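Long-range contact in SusD superfamily protein (Bacteroides vulgatus ATCC 8482, PDB 3JQ0), which belongs to the SusD family of outer-membrane proteins and probably binds nutrients, presumably sugars, at the bacterial cell surface: residues 39-44 / 298-303. Residues are numbered along the deposited sequence; the frame is centred on the assembly and turned at random. Where two conformers were deposited one is given.
Sequences DIYGDN and LQVRRE
Asp43 reaches between Arg301 and Arg302, giving each arginine one carboxylate oxygen in a salt-bridge network. Its CB rests against CG of Gln299 at 3.9 Å. With CG anti to the carbonyl carbon (chi1 -81°), the carboxylate is set among the arginines, CG lying 3.6 Å from CD of Arg301. OD1 takes NH1 of Arg301 nearly along its C-O axis in a 2.7 Å salt bridge, the two planes being almost perpendicular. OD2 is gripped from opposite faces of its plane, by the backbone N of Arg302 at 2.8 Å in a nearly straight bond and by NE of the same residue at 3.0 Å. A water also donates to each oxygen, the one on OD1 accepting from NH2 of Arg302. Aspartate suits this place because its short side chain lets one carboxylate serve both arginines and a backbone N-H; an asparagine here would probably leave both guanidinium groups without their countercharge and hold N and NE of Arg302 less firmly.

The Arg301 guanidinium lies flat over Gly42, whose carbonyl carbon sits 3.5 Å above its centre; glycine suits its backbone angles, which, like the nearby arginine, leave a side chain nowhere to go. Backbone pairing is sparse, its firm bond running from Arg301 N to Ile40 O at 2.9 Å. On the apolar side, the Tyr41 ring has CE1 against CG2 of Val300 and CD1 against CB of Leu298, while its hydroxyl bonds to Glu35.

Short strands 41-43 and 299-300 thus form a weakly bonded antiparallel pair; Tyr41 and Leu298 pack on Phe31 of helix 27-34 and Leu265 of helix 262-265, while Val300 and Arg302 touch Pro337 of strand 332-339.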
loop_
_atom_site.group_PDB
_atom_site.type_symbol
_atom_site.label_atom_id
_atom_site.label_comp_id
_atom_site.label_asym_id
_atom_site.label_seq_id
_atom_site.Cartn_x
_atom_site.Cartn_y
_atom_site.Cartn_z
ATOM N N ASP A 39 10.279 6.824 5.808
ATOM C CA ASP A 39 11.660 6.642 6.225
ATOM C C ASP A 39 12.359 5.438 5.584
ATOM O O ASP A 39 13.545 5.188 5.862
ATOM C CB ASP A 39 11.751 6.551 7.755
ATOM C CG ASP A 39 10.770 5.591 8.417
ATOM O OD1 ASP A 39 9.859 5.042 7.739
ATOM O OD2 ASP A 39 10.917 5.420 9.662
ATOM N N ILE A 40 11.717 4.715 4.669
ATOM C CA ILE A 40 12.328 3.528 4.090
ATOM C C ILE A 40 13.471 3.851 3.112
ATOM O O ILE A 40 14.475 3.137 3.073
ATOM C CB ILE A 40 11.260 2.628 3.441
ATOM C CG1 ILE A 40 10.325 2.030 4.492
ATOM C CG2 ILE A 40 11.907 1.537 2.555
ATOM C CD1 ILE A 40 9.024 1.486 3.927
ATOM N N TYR A 41 13.264 4.892 2.318
ATOM C CA TYR A 41 14.153 5.239 1.226
ATOM C C TYR A 41 14.965 6.478 1.546
ATOM O O TYR A 41 14.843 7.045 2.619
ATOM C CB TYR A 41 13.376 5.444 -0.105
ATOM C CG TYR A 41 12.408 4.344 -0.422
ATOM C CD1 TYR A 41 12.789 3.213 -1.108
ATOM C CD2 TYR A 41 11.107 4.402 0.039
ATOM C CE1 TYR A 41 11.899 2.190 -1.349
ATOM C CE2 TYR A 41 10.204 3.387 -0.173
ATOM C CZ TYR A 41 10.614 2.236 -0.877
ATOM O OH TYR A 41 9.753 1.201 -1.139
ATOM N N GLY A 42 15.817 6.899 0.604
ATOM C CA GLY A 42 16.565 8.139 0.720
ATOM C C GLY A 42 18.043 8.009 0.445
ATOM O O GLY A 42 18.702 9.021 0.185
ATOM N N ASP A 43 18.594 6.781 0.454
ATOM C CA ASP A 43 19.970 6.611 0.008
ATOM C C ASP A 43 20.033 6.764 -1.524
ATOM O O ASP A 43 19.048 6.569 -2.248
ATOM C CB ASP A 43 20.560 5.275 0.472
ATOM C CG ASP A 43 21.072 5.259 1.903
ATOM O OD1 ASP A 43 20.997 6.323 2.557
ATOM O OD2 ASP A 43 21.559 4.178 2.327
ATOM N N ASN A 44 21.217 7.067 -2.031
ATOM C CA ASN A 44 21.422 7.027 -3.458
ATOM C C ASN A 44 21.305 5.586 -3.948
ATOM O O ASN A 44 21.788 4.660 -3.273
ATOM C CB ASN A 44 22.807 7.554 -3.856
ATOM C CG ASN A 44 22.938 9.040 -3.764
ATOM O OD1 ASN A 44 21.975 9.752 -3.485
ATOM N ND2 ASN A 44 24.105 9.546 -4.102
ATOM N N LEU A 298 14.509 4.638 -6.351
ATOM C CA LEU A 298 14.175 4.723 -4.944
ATOM C C LEU A 298 14.933 3.594 -4.260
ATOM O O LEU A 298 14.741 2.430 -4.636
ATOM C CB LEU A 298 12.666 4.559 -4.707
ATOM C CG LEU A 298 11.772 5.785 -4.934
ATOM C CD1 LEU A 298 10.301 5.373 -4.889
ATOM C CD2 LEU A 298 12.112 6.917 -3.914
ATOM N N GLN A 299 15.831 3.935 -3.334
ATOM C CA GLN A 299 16.749 2.983 -2.705
ATOM C C GLN A 299 16.444 2.870 -1.227
ATOM O O GLN A 299 16.613 3.835 -0.462
ATOM C CB GLN A 299 18.175 3.496 -2.934
ATOM C CG GLN A 299 19.237 2.705 -2.195
ATOM C CD GLN A 299 19.345 1.275 -2.625
ATOM O OE1 GLN A 299 19.669 1.010 -3.801
ATOM N NE2 GLN A 299 19.132 0.338 -1.703
ATOM N N VAL A 300 16.080 1.663 -0.793
ATOM C CA VAL A 300 15.942 1.361 0.613
ATOM C C VAL A 300 17.255 1.742 1.306
ATOM O O VAL A 300 18.343 1.375 0.843
ATOM C CB VAL A 300 15.596 -0.117 0.835
ATOM C CG1 VAL A 300 15.668 -0.525 2.329
ATOM C CG2 VAL A 300 14.230 -0.476 0.201
ATOM N N ARG A 301 17.161 2.417 2.448
ATOM C CA ARG A 301 18.346 2.838 3.198
ATOM C C ARG A 301 19.201 1.599 3.478
ATOM O O ARG A 301 18.709 0.585 3.993
ATOM C CB ARG A 301 17.921 3.459 4.528
ATOM C CG ARG A 301 17.244 4.801 4.396
ATOM C CD ARG A 301 18.227 5.932 4.049
ATOM N NE ARG A 301 17.632 7.254 4.170
ATOM C CZ ARG A 301 18.311 8.392 4.021
ATOM N NH1 ARG A 301 19.571 8.370 3.672
ATOM N NH2 ARG A 301 17.703 9.564 4.189
ATOM N N ARG A 302 20.489 1.705 3.203
ATOM C CA ARG A 302 21.395 0.559 3.377
ATOM C C ARG A 302 21.386 0.056 4.826
ATOM O O ARG A 302 21.388 -1.145 5.093
ATOM C CB ARG A 302 22.791 0.940 2.925
ATOM C CG ARG A 302 22.904 1.207 1.444
ATOM C CD ARG A 302 24.195 1.864 1.083
ATOM N NE ARG A 302 24.273 3.170 1.683
ATOM C CZ ARG A 302 25.374 3.874 1.791
ATOM N NH1 ARG A 302 26.515 3.399 1.286
ATOM N NH2 ARG A 302 25.359 5.060 2.374
ATOM N N GLU A 303 21.350 0.977 5.779
ATOM C CA GLU A 303 21.361 0.679 7.196
ATOM C C GLU A 303 20.102 -0.099 7.626
ATOM O O GLU A 303 20.109 -0.857 8.594
ATOM C CB GLU A 303 21.479 2.044 7.926
ATOM C CG GLU A 303 21.563 1.987 9.444
ATOM C CD GLU A 303 21.468 3.355 10.154
ATOM O OE1 GLU A 303 21.371 4.431 9.506
ATOM O OE2 GLU A 303 21.431 3.339 11.398
HETATM O O HOH W 1 14.524 9.180 4.220
HETATM O O HOH W 2 16.251 6.618 -2.277
HETATM O O HOH W 3 21.816 3.837 5.113
HETATM O O HOH W 4 23.422 6.646 3.873
#